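Local coordinates for transcription regulator PadR N-terminal domain-containing protein (Streptococcus mutans, PDB 3L7W) that probably binds DNA as a dimeric PadR-family transcription regulator through a winged helix-turn-helix domain, at residues Leu9-Ile14 and Tyr44-Lys49; Ile14-Ser19 and Lys79-Leu84; Tyr55-Thr60 and Tyr70-Asp75. All coordinates share one frame; numbering follows the deposited sequence.

In the fold
Contacts 1 and 2 both use helix 7-20 and share Ile14, which packs only in contact 1. Contact 1 sets that helix against helix 40-52 in the buried core, contact 2 against the long helix 75-100, where burial is partial; both border the second subunit. Contact 3, also partly buried, holds the two hairpin strands together farther from the centre of the chain, and the other subunit does not touch it. Together they sample the main joints of a winged helix-turn-helix domain. The chemistry follows the place: branched aliphatic packing with one salt bridge at the margin in contact 1, leucine packing in contact 2, backbone hydrogen bonds and aromatic side chains in contact 3.

Contact 1 of 3, residues Leu9-Ile14 and Tyr44-Lys49; sequences LIEYLI and YPILKK
Ile46 reaches from helix 40-52 toward helix 7-20 with its two branches doing different work. Its CG2 methyl lies 3.6 Å from CG of Glu11 and equally near CD1 of Ile14, so it is held between an acidic side chain's aliphatic stem and an isoleucine tip. The longer branch runs the other way: with CG1 beside the backbone N and the chain extended to CD1, its end methyl meets CG2 of Ile10, the two side chains crossing at about a right angle. Ile10 meets it with CB and the short CG2 branch, while its CG1 arm leads away. One turn on, Ile14 sends CG2 to Leu47 CD2 at 3.5 Å, a tight methyl pair, while its CD1 lies 3.9 Å from Leu47 CD2. Leu47 starts out pointing away from helix 7-20, and it is the CD2 branch that comes back to make the contact.

These are helices of the winged helix-turn-helix fold; helix 40-52 corresponds to the helix that usually reads DNA in such proteins, and probably does so here. The segment axes cross at -70°, 10.3 Å apart. Ile28 and Ile32 of helix 25-32 close over Ile14, completing a three-helix core.

At the solvent margin the chemistry changes. Lys49 leaves its helix with CG anti to the backbone N (chi1 173°), stays extended through CD and CE, and bends only at the last torsion to bring NZ 2.8 Å from OE2 of Glu11. The ammonium meets the syn side of that oxygen, 32° out of the carboxylate plane. A water donates to Glu11 OE1 and accepts from Lys49 NZ, so both carboxylate oxygens are linked to the same ammonium group, one directly and one through solvent.

Contact 2 of 3, residues Ile14-Ser19 and Lys79-Leu84; sequences ILAIVS and KHLVYL
Leu81 makes the largest share of this contact, its two methyls divided between successive turns of helix 7-20. CD2 lies 3.5 Å from Ser19 CB, and CD1 sits over the start of Ala16, 3.7 Å from its backbone N and 4.0 Å from its CB. Having CG anti to the backbone N (chi1 171°) carries the fork across the gap between the helices. Leu15 answers from the other side: its CB touches Leu81 CD1, and its CD2 methyl comes to 3.7 Å from CD2 of the His80 ring and 3.8 Å from CD1 of Leu84, crossing both side chains at about a right angle. Leu84 CG lies over one face of the His80 ring, toward its rim. Ser19 OG turns back along its own helix to donate to the carbonyl O of Ala16 at 2.6 Å, which leaves CB to face the leucine.

A second shell sets these groups in place. Tyr55 stacks on the His80 ring, and Leu73 of strand 66-73 touches Leu15, Ser19 and Leu81 together, tying the hairpin to this joint. The second subunit also takes part: its Val99 packs on Ala16, and the OH of its Tyr3 hydrogen-bonds to Leu84 O.

Between segments 14-19 and 79-84, whose axes cross at -126°, the joint rests on the packing of carbon surfaces, mainly leucine methyls, rather than on polar bonds.

Contact 3 of 3, residues Tyr55-Thr60 and Tyr70-Asp75; sequences YLSTYT and YYHLTD
Tyr59 and Tyr70 form a hydrogen-bonded antiparallel pair, and the ring of Tyr59 folds across the neighbouring strand. Its CB starts on the face shared with Ser57 and His72. From there CG takes the position between the backbone N and the carbonyl carbon (chi1 57°), which swings the ring over Tyr70. CD1 and CD2 lie 4.2 and 4.0 Å from Tyr70 CB. Farther along, CE1 brings the ring edge to His72 CB at 4.1 Å, CE2 comes to 3.5 Å from Tyr70 CB, and CZ is closer still at 3.4 Å. The result is a CH-pi contact, with Tyr70 CB over one face of the Tyr59 ring; the two aromatic planes are nearly parallel, at 8°, but slid so far apart that they barely overlap. At the tip, OH passes CB and CG of Tyr70 and hydrogen-bonds to Asp22, whose other carboxylate oxygen pairs with His72 ND1.

On the other face, Thr58 CG2 lies 3.4 Å from Tyr71 CD2, and Leu56 CD1 approaches the same ring carbon. Paired backbone bonds link Tyr59 with Tyr70 and Ser57 with His72; where the second strand ends, Thr74 N donates to Tyr55 O at 2.9 Å. Thr74 is the N-cap of helix 75-100, its OG1 bonded to Gly77 N and to Gly54 O.

This hairpin is the wing of the domain: Leu56 and Leu73 pack against Leu15 of helix 7-20, Tyr71 lies against Leu47 of helix 40-52, and strand 23-24 flanks strand 66-73 on the side away from strand 56-63.

Contact 1 of 3, residues Leu9-Ile14 and Tyr44-Lys49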
loop_
_atom_site.group_PDB
_atom_site.type_symbol
_atom_site.label_atom_id
_atom_site.label_comp_id
_atom_site.label_asym_id
_atom_site.label_seq_id
_atom_site.Cartn_x
_atom_site.Cartn_y
_atom_site.Cartn_z
ATOM N N LEU A 9 3.996 2.130 -5.957
ATOM C CA LEU A 9 4.064 3.095 -4.866
ATOM C C LEU A 9 5.475 3.680 -4.793
ATOM O O LEU A 9 5.649 4.851 -4.483
ATOM C CB LEU A 9 3.691 2.429 -3.545
ATOM C CG LEU A 9 2.608 3.107 -2.723
ATOM C CD1 LEU A 9 2.464 2.425 -1.351
ATOM C CD2 LEU A 9 2.898 4.584 -2.570
ATOM N N ILE A 10 6.479 2.852 -5.081
ATOM C CA ILE A 10 7.868 3.314 -5.135
ATOM C C ILE A 10 8.005 4.430 -6.163
ATOM O O ILE A 10 8.711 5.416 -5.940
ATOM C CB ILE A 10 8.816 2.178 -5.539
ATOM C CG1 ILE A 10 8.758 1.035 -4.512
ATOM C CG2 ILE A 10 10.256 2.696 -5.714
ATOM C CD1 ILE A 10 9.637 1.248 -3.330
ATOM N N GLU A 11 7.335 4.259 -7.299
ATOM C CA GLU A 11 7.369 5.253 -8.365
ATOM C C GLU A 11 6.794 6.543 -7.829
ATOM O O GLU A 11 7.402 7.599 -7.949
ATOM C CB GLU A 11 6.576 4.778 -9.585
ATOM C CG GLU A 11 7.295 3.690 -10.369
ATOM C CD GLU A 11 6.466 3.112 -11.495
ATOM O OE1 GLU A 11 5.386 3.652 -11.782
ATOM O OE2 GLU A 11 6.892 2.114 -12.094
ATOM N N TYR A 12 5.618 6.440 -7.223
ATOM C CA TYR A 12 5.012 7.569 -6.542
ATOM C C TYR A 12 6.046 8.236 -5.648
ATOM O O TYR A 12 6.295 9.430 -5.755
ATOM C CB TYR A 12 3.797 7.102 -5.736
ATOM C CG TYR A 12 3.101 8.175 -4.945
ATOM C CD1 TYR A 12 2.874 9.426 -5.485
ATOM C CD2 TYR A 12 2.649 7.924 -3.657
ATOM C CE1 TYR A 12 2.235 10.400 -4.765
ATOM C CE2 TYR A 12 2.010 8.887 -2.925
ATOM C CZ TYR A 12 1.803 10.125 -3.484
ATOM O OH TYR A 12 1.160 11.090 -2.766
ATOM N N LEU A 13 6.682 7.461 -4.784
ATOM C CA LEU A 13 7.653 8.037 -3.855
ATOM C C LEU A 13 8.794 8.722 -4.597
ATOM O O LEU A 13 9.191 9.821 -4.255
ATOM C CB LEU A 13 8.199 6.966 -2.906
ATOM C CG LEU A 13 7.132 6.461 -1.911
ATOM C CD1 LEU A 13 7.630 5.240 -1.188
ATOM C CD2 LEU A 13 6.769 7.542 -0.917
ATOM N N ILE A 14 9.336 8.053 -5.605
ATOM C CA ILE A 14 10.450 8.619 -6.343
ATOM C C ILE A 14 10.050 9.955 -6.943
ATOM O O ILE A 14 10.707 10.966 -6.722
ATOM C CB ILE A 14 10.894 7.703 -7.482
ATOM C CG1 ILE A 14 11.598 6.465 -6.914
ATOM C CG2 ILE A 14 11.811 8.461 -8.414
ATOM C CD1 ILE A 14 11.770 5.361 -7.912
ATOM N N TYR A 44 16.836 1.115 -8.985
ATOM C CA TYR A 44 17.409 1.809 -10.128
ATOM C C TYR A 44 16.715 1.512 -11.452
ATOM O O TYR A 44 16.506 2.416 -12.255
ATOM C CB TYR A 44 18.920 1.626 -10.164
ATOM C CG TYR A 44 19.558 2.518 -9.127
ATOM C CD1 TYR A 44 19.987 3.796 -9.468
ATOM C CD2 TYR A 44 19.666 2.119 -7.788
ATOM C CE1 TYR A 44 20.546 4.642 -8.525
ATOM C CE2 TYR A 44 20.234 2.962 -6.834
ATOM C CZ TYR A 44 20.675 4.231 -7.220
ATOM O OH TYR A 44 21.241 5.107 -6.320
ATOM N N PRO A 45 16.324 0.256 -11.670
ATOM C CA PRO A 45 15.495 -0.021 -12.840
ATOM C C PRO A 45 14.204 0.790 -12.807
ATOM O O PRO A 45 13.717 1.236 -13.845
ATOM C CB PRO A 45 15.205 -1.511 -12.698
ATOM C CG PRO A 45 16.449 -2.033 -12.076
ATOM C CD PRO A 45 16.828 -0.982 -11.056
ATOM N N ILE A 46 13.662 1.002 -11.617
ATOM C CA ILE A 46 12.454 1.798 -11.517
ATOM C C ILE A 46 12.740 3.241 -11.913
ATOM O O ILE A 46 12.026 3.817 -12.742
ATOM C CB ILE A 46 11.835 1.711 -10.130
ATOM C CG1 ILE A 46 11.362 0.278 -9.888
ATOM C CG2 ILE A 46 10.695 2.685 -10.022
ATOM C CD1 ILE A 46 10.685 0.069 -8.538
ATOM N N LEU A 47 13.798 3.811 -11.343
ATOM C CA LEU A 47 14.279 5.119 -11.794
ATOM C C LEU A 47 14.428 5.145 -13.307
ATOM O O LEU A 47 13.982 6.082 -13.966
ATOM C CB LEU A 47 15.612 5.462 -11.132
ATOM C CG LEU A 47 15.438 5.802 -9.656
ATOM C CD1 LEU A 47 16.757 5.706 -8.913
ATOM C CD2 LEU A 47 14.829 7.185 -9.548
ATOM N N LYS A 48 15.037 4.103 -13.862
ATOM C CA LYS A 48 15.266 4.059 -15.309
ATOM C C LYS A 48 13.934 4.051 -16.050
ATOM O O LYS A 48 13.718 4.819 -16.989
ATOM C CB LYS A 48 16.116 2.840 -15.695
ATOM C CG LYS A 48 16.488 2.766 -17.174
ATOM C CD LYS A 48 17.713 1.873 -17.381
ATOM C CE LYS A 48 17.873 1.421 -18.831
ATOM N NZ LYS A 48 16.990 0.254 -19.157
ATOM N N LYS A 49 13.033 3.190 -15.601
ATOM C CA LYS A 49 11.692 3.113 -16.158
ATOM C C LYS A 49 11.039 4.499 -16.197
ATOM O O LYS A 49 10.459 4.896 -17.209
ATOM C CB LYS A 49 10.870 2.153 -15.302
ATOM C CG LYS A 49 9.396 2.059 -15.619
ATOM C CD LYS A 49 8.764 1.041 -14.677
ATOM C CE LYS A 49 7.325 0.755 -15.046
ATOM N NZ LYS A 49 6.468 1.943 -14.809
HETATM O O HOH W 1 3.931 2.363 -13.819
#

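Contact 2 of 3, residues Ile14-Ser19 and Lys79-Leu84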
loop_
_atom_site.group_PDB
_atom_site.type_symbol
_atom_site.label_atom_id
_atom_site.label_comp_id
_atom_site.label_asym_id
_atom_site.label_seq_id
_atom_site.Cartn_x
_atom_site.Cartn_y
_atom_site.Cartn_z
ATOM N N ILE A 14 9.336 8.053 -5.605
ATOM C CA ILE A 14 10.450 8.619 -6.343
ATOM C C ILE A 14 10.050 9.955 -6.943
ATOM O O ILE A 14 10.707 10.966 -6.722
ATOM C CB ILE A 14 10.894 7.703 -7.482
ATOM C CG1 ILE A 14 11.598 6.465 -6.914
ATOM C CG2 ILE A 14 11.811 8.461 -8.414
ATOM C CD1 ILE A 14 11.770 5.361 -7.912
ATOM N N LEU A 15 8.964 9.957 -7.704
ATOM C CA LEU A 15 8.507 11.194 -8.318
ATOM C C LEU A 15 8.243 12.248 -7.259
ATOM O O LEU A 15 8.583 13.414 -7.439
ATOM C CB LEU A 15 7.252 10.941 -9.140
ATOM C CG LEU A 15 7.443 10.778 -10.647
ATOM C CD1 LEU A 15 8.817 10.241 -10.996
ATOM C CD2 LEU A 15 6.335 9.936 -11.253
ATOM N N ALA A 16 7.652 11.840 -6.138
ATOM C CA ALA A 16 7.317 12.800 -5.101
ATOM C C ALA A 16 8.595 13.392 -4.550
ATOM O O ALA A 16 8.682 14.604 -4.343
ATOM C CB ALA A 16 6.493 12.163 -3.985
ATOM N N ILE A 17 9.583 12.531 -4.324
ATOM C CA ILE A 17 10.849 12.964 -3.742
ATOM C C ILE A 17 11.553 13.904 -4.710
ATOM O O ILE A 17 12.020 14.977 -4.334
ATOM C CB ILE A 17 11.756 11.771 -3.454
ATOM C CG1 ILE A 17 11.177 10.936 -2.302
ATOM C CG2 ILE A 17 13.143 12.236 -3.092
ATOM C CD1 ILE A 17 11.880 9.632 -2.104
ATOM N N VAL A 18 11.600 13.496 -5.970
ATOM C CA VAL A 18 12.283 14.263 -6.978
ATOM C C VAL A 18 11.569 15.585 -7.195
ATOM O O VAL A 18 12.191 16.556 -7.601
ATOM C CB VAL A 18 12.405 13.470 -8.276
ATOM C CG1 VAL A 18 13.069 14.324 -9.372
ATOM C CG2 VAL A 18 13.222 12.210 -8.009
ATOM N N SER A 19 10.275 15.634 -6.898
ATOM C CA SER A 19 9.536 16.879 -7.092
ATOM C C SER A 19 10.002 17.953 -6.120
ATOM O O SER A 19 9.908 19.134 -6.425
ATOM C CB SER A 19 8.029 16.682 -6.942
ATOM O OG SER A 19 7.669 16.686 -5.578
ATOM N N LYS A 79 2.745 16.214 -13.994
ATOM C CA LYS A 79 1.374 15.818 -14.274
ATOM C C LYS A 79 1.105 14.411 -13.736
ATOM O O LYS A 79 0.070 14.148 -13.113
ATOM C CB LYS A 79 1.096 15.870 -15.770
ATOM C CG LYS A 79 -0.350 15.602 -16.130
ATOM C CD LYS A 79 -0.678 16.136 -17.513
ATOM C CE LYS A 79 -2.174 16.081 -17.771
ATOM N NZ LYS A 79 -2.513 16.662 -19.098
ATOM N N HIS A 80 2.051 13.511 -13.973
ATOM C CA HIS A 80 1.905 12.129 -13.566
ATOM C C HIS A 80 1.885 11.993 -12.046
ATOM O O HIS A 80 1.127 11.184 -11.494
ATOM C CB HIS A 80 3.035 11.295 -14.135
ATOM C CG HIS A 80 2.825 9.826 -13.976
ATOM N ND1 HIS A 80 1.634 9.213 -14.294
ATOM C CD2 HIS A 80 3.653 8.846 -13.548
ATOM C CE1 HIS A 80 1.737 7.917 -14.062
ATOM N NE2 HIS A 80 2.952 7.669 -13.609
ATOM N N LEU A 81 2.725 12.779 -11.379
ATOM C CA LEU A 81 2.803 12.746 -9.930
ATOM C C LEU A 81 1.454 13.118 -9.302
ATOM O O LEU A 81 1.068 12.559 -8.272
ATOM C CB LEU A 81 3.906 13.673 -9.425
ATOM C CG LEU A 81 3.946 13.891 -7.909
ATOM C CD1 LEU A 81 4.162 12.560 -7.190
ATOM C CD2 LEU A 81 5.031 14.893 -7.537
ATOM N N VAL A 82 0.748 14.053 -9.935
ATOM C CA VAL A 82 -0.573 14.494 -9.476
ATOM C C VAL A 82 -1.535 13.333 -9.518
ATOM O O VAL A 82 -2.303 13.100 -8.579
ATOM C CB VAL A 82 -1.150 15.598 -10.384
ATOM C CG1 VAL A 82 -2.665 15.685 -10.229
ATOM C CG2 VAL A 82 -0.485 16.928 -10.089
ATOM N N TYR A 83 -1.494 12.611 -10.629
ATOM C CA TYR A 83 -2.295 11.419 -10.786
ATOM C C TYR A 83 -1.975 10.394 -9.676
ATOM O O TYR A 83 -2.880 9.911 -8.988
ATOM C CB TYR A 83 -2.080 10.816 -12.175
ATOM C CG TYR A 83 -2.701 9.458 -12.312
ATOM C CD1 TYR A 83 -4.073 9.319 -12.457
ATOM C CD2 TYR A 83 -1.922 8.310 -12.250
ATOM C CE1 TYR A 83 -4.653 8.067 -12.552
ATOM C CE2 TYR A 83 -2.487 7.061 -12.355
ATOM C CZ TYR A 83 -3.858 6.944 -12.501
ATOM O OH TYR A 83 -4.429 5.694 -12.598
ATOM N N LEU A 84 -0.694 10.084 -9.493
ATOM C CA LEU A 84 -0.260 9.124 -8.460
ATOM C C LEU A 84 -0.641 9.576 -7.063
ATOM O O LEU A 84 -1.048 8.771 -6.243
ATOM C CB LEU A 84 1.250 8.903 -8.505
ATOM C CG LEU A 84 1.789 8.314 -9.805
ATOM C CD1 LEU A 84 3.311 8.251 -9.758
ATOM C CD2 LEU A 84 1.180 6.948 -10.033
#

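Contact 3 of 3, residues Tyr55-Thr60 and Tyr70-Asp75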
loop_
_atom_site.group_PDB
_atom_site.type_symbol
_atom_site.label_atom_id
_atom_site.label_comp_id
_atom_site.label_asym_id
_atom_site.label_seq_id
_atom_site.Cartn_x
_atom_site.Cartn_y
_atom_site.Cartn_z
ATOM N N TYR A 55 9.035 10.757 -17.241
ATOM C CA TYR A 55 8.642 11.467 -16.022
ATOM C C TYR A 55 9.846 12.067 -15.325
ATOM O O TYR A 55 9.737 13.060 -14.610
ATOM C CB TYR A 55 7.902 10.521 -15.078
ATOM C CG TYR A 55 6.690 9.898 -15.721
ATOM C CD1 TYR A 55 5.770 10.678 -16.416
ATOM C CD2 TYR A 55 6.464 8.534 -15.635
ATOM C CE1 TYR A 55 4.650 10.108 -17.004
ATOM C CE2 TYR A 55 5.348 7.956 -16.221
ATOM C CZ TYR A 55 4.446 8.747 -16.898
ATOM O OH TYR A 55 3.341 8.162 -17.468
ATOM N N LEU A 56 11.001 11.443 -15.524
ATOM C CA LEU A 56 12.240 11.982 -14.990
ATOM C C LEU A 56 13.233 12.259 -16.128
ATOM O O LEU A 56 13.390 11.460 -17.046
ATOM C CB LEU A 56 12.864 11.002 -13.999
ATOM C CG LEU A 56 12.075 10.731 -12.714
ATOM C CD1 LEU A 56 12.707 9.576 -11.959
ATOM C CD2 LEU A 56 12.023 11.972 -11.843
ATOM N N SER A 57 13.904 13.395 -16.071
ATOM C CA SER A 57 15.025 13.606 -16.954
ATOM C C SER A 57 16.202 13.540 -16.018
ATOM O O SER A 57 16.032 13.679 -14.806
ATOM C CB SER A 57 14.945 14.963 -17.657
ATOM O OG SER A 57 15.051 16.006 -16.716
ATOM N N THR A 58 17.388 13.316 -16.569
ATOM C CA THR A 58 18.584 13.188 -15.758
ATOM C C THR A 58 19.719 14.043 -16.298
ATOM O O THR A 58 19.803 14.325 -17.493
ATOM C CB THR A 58 19.103 11.759 -15.799
ATOM O OG1 THR A 58 19.352 11.418 -17.167
ATOM C CG2 THR A 58 18.091 10.777 -15.184
ATOM N N TYR A 59 20.615 14.421 -15.404
ATOM C CA TYR A 59 21.807 15.127 -15.793
ATOM C C TYR A 59 22.840 14.759 -14.775
ATOM O O TYR A 59 22.509 14.224 -13.710
ATOM C CB TYR A 59 21.574 16.635 -15.804
ATOM C CG TYR A 59 21.089 17.196 -14.493
ATOM C CD1 TYR A 59 19.730 17.240 -14.196
ATOM C CD2 TYR A 59 21.982 17.693 -13.554
ATOM C CE1 TYR A 59 19.271 17.781 -13.001
ATOM C CE2 TYR A 59 21.533 18.214 -12.341
ATOM C CZ TYR A 59 20.171 18.258 -12.078
ATOM O OH TYR A 59 19.713 18.776 -10.891
ATOM N N THR A 60 24.097 15.019 -15.094
ATOM C CA THR A 60 25.135 14.783 -14.109
ATOM C C THR A 60 25.522 16.096 -13.473
ATOM O O THR A 60 25.289 17.160 -14.031
ATOM C CB THR A 60 26.340 14.090 -14.728
ATOM O OG1 THR A 60 26.847 14.875 -15.817
ATOM C CG2 THR A 60 25.914 12.750 -15.247
ATOM N N TYR A 70 21.769 13.065 -11.441
ATOM C CA TYR A 70 20.590 13.671 -10.842
ATOM C C TYR A 70 19.361 13.368 -11.654
ATOM O O TYR A 70 19.406 13.284 -12.893
ATOM C CB TYR A 70 20.749 15.183 -10.712
ATOM C CG TYR A 70 21.579 15.569 -9.526
ATOM C CD1 TYR A 70 22.954 15.463 -9.574
ATOM C CD2 TYR A 70 20.989 16.015 -8.349
ATOM C CE1 TYR A 70 23.733 15.804 -8.498
ATOM C CE2 TYR A 70 21.767 16.364 -7.253
ATOM C CZ TYR A 70 23.138 16.251 -7.338
ATOM O OH TYR A 70 23.947 16.578 -6.274
ATOM N N TYR A 71 18.260 13.194 -10.937
ATOM C CA TYR A 71 16.965 13.021 -11.555
ATOM C C TYR A 71 16.183 14.290 -11.345
ATOM O O TYR A 71 16.305 14.955 -10.318
ATOM C CB TYR A 71 16.226 11.847 -10.916
ATOM C CG TYR A 71 16.911 10.542 -11.165
ATOM C CD1 TYR A 71 17.856 10.046 -10.265
ATOM C CD2 TYR A 71 16.622 9.795 -12.292
ATOM C CE1 TYR A 71 18.489 8.845 -10.485
ATOM C CE2 TYR A 71 17.261 8.587 -12.529
ATOM C CZ TYR A 71 18.198 8.120 -11.627
ATOM O OH TYR A 71 18.832 6.913 -11.867
ATOM N N HIS A 72 15.369 14.617 -12.332
ATOM C CA HIS A 72 14.616 15.835 -12.322
ATOM C C HIS A 72 13.224 15.494 -12.807
ATOM O O HIS A 72 13.062 14.801 -13.811
ATOM C CB HIS A 72 15.253 16.838 -13.279
ATOM C CG HIS A 72 14.396 18.028 -13.529
ATOM N ND1 HIS A 72 14.272 19.055 -12.616
ATOM C CD2 HIS A 72 13.582 18.342 -14.565
ATOM C CE1 HIS A 72 13.439 19.961 -13.090
ATOM N NE2 HIS A 72 13.006 19.554 -14.273
ATOM N N LEU A 73 12.221 15.977 -12.088
ATOM C CA LEU A 73 10.839 15.744 -12.454
ATOM C C LEU A 73 10.453 16.602 -13.658
ATOM O O LEU A 73 10.433 17.824 -13.577
ATOM C CB LEU A 73 9.937 16.080 -11.268
ATOM C CG LEU A 73 8.500 15.586 -11.378
ATOM C CD1 LEU A 73 8.475 14.071 -11.594
ATOM C CD2 LEU A 73 7.713 15.981 -10.120
ATOM N N THR A 74 10.145 15.961 -14.778
ATOM C CA THR A 74 9.697 16.698 -15.951
ATOM C C THR A 74 8.269 17.182 -15.721
ATOM O O THR A 74 7.593 16.733 -14.786
ATOM C CB THR A 74 9.710 15.823 -17.201
ATOM O OG1 THR A 74 8.723 14.784 -17.073
ATOM C CG2 THR A 74 11.089 15.200 -17.404
ATOM N N ASP A 75 7.815 18.100 -16.570
ATOM C CA ASP A 75 6.423 18.526 -16.555
ATOM C C ASP A 75 5.546 17.290 -16.708
ATOM O O ASP A 75 4.512 17.153 -16.057
ATOM C CB ASP A 75 6.150 19.507 -17.704
ATOM C CG ASP A 75 6.945 20.797 -17.579
ATOM O OD1 ASP A 75 7.244 21.231 -16.444
ATOM O OD2 ASP A 75 7.267 21.387 -18.629
#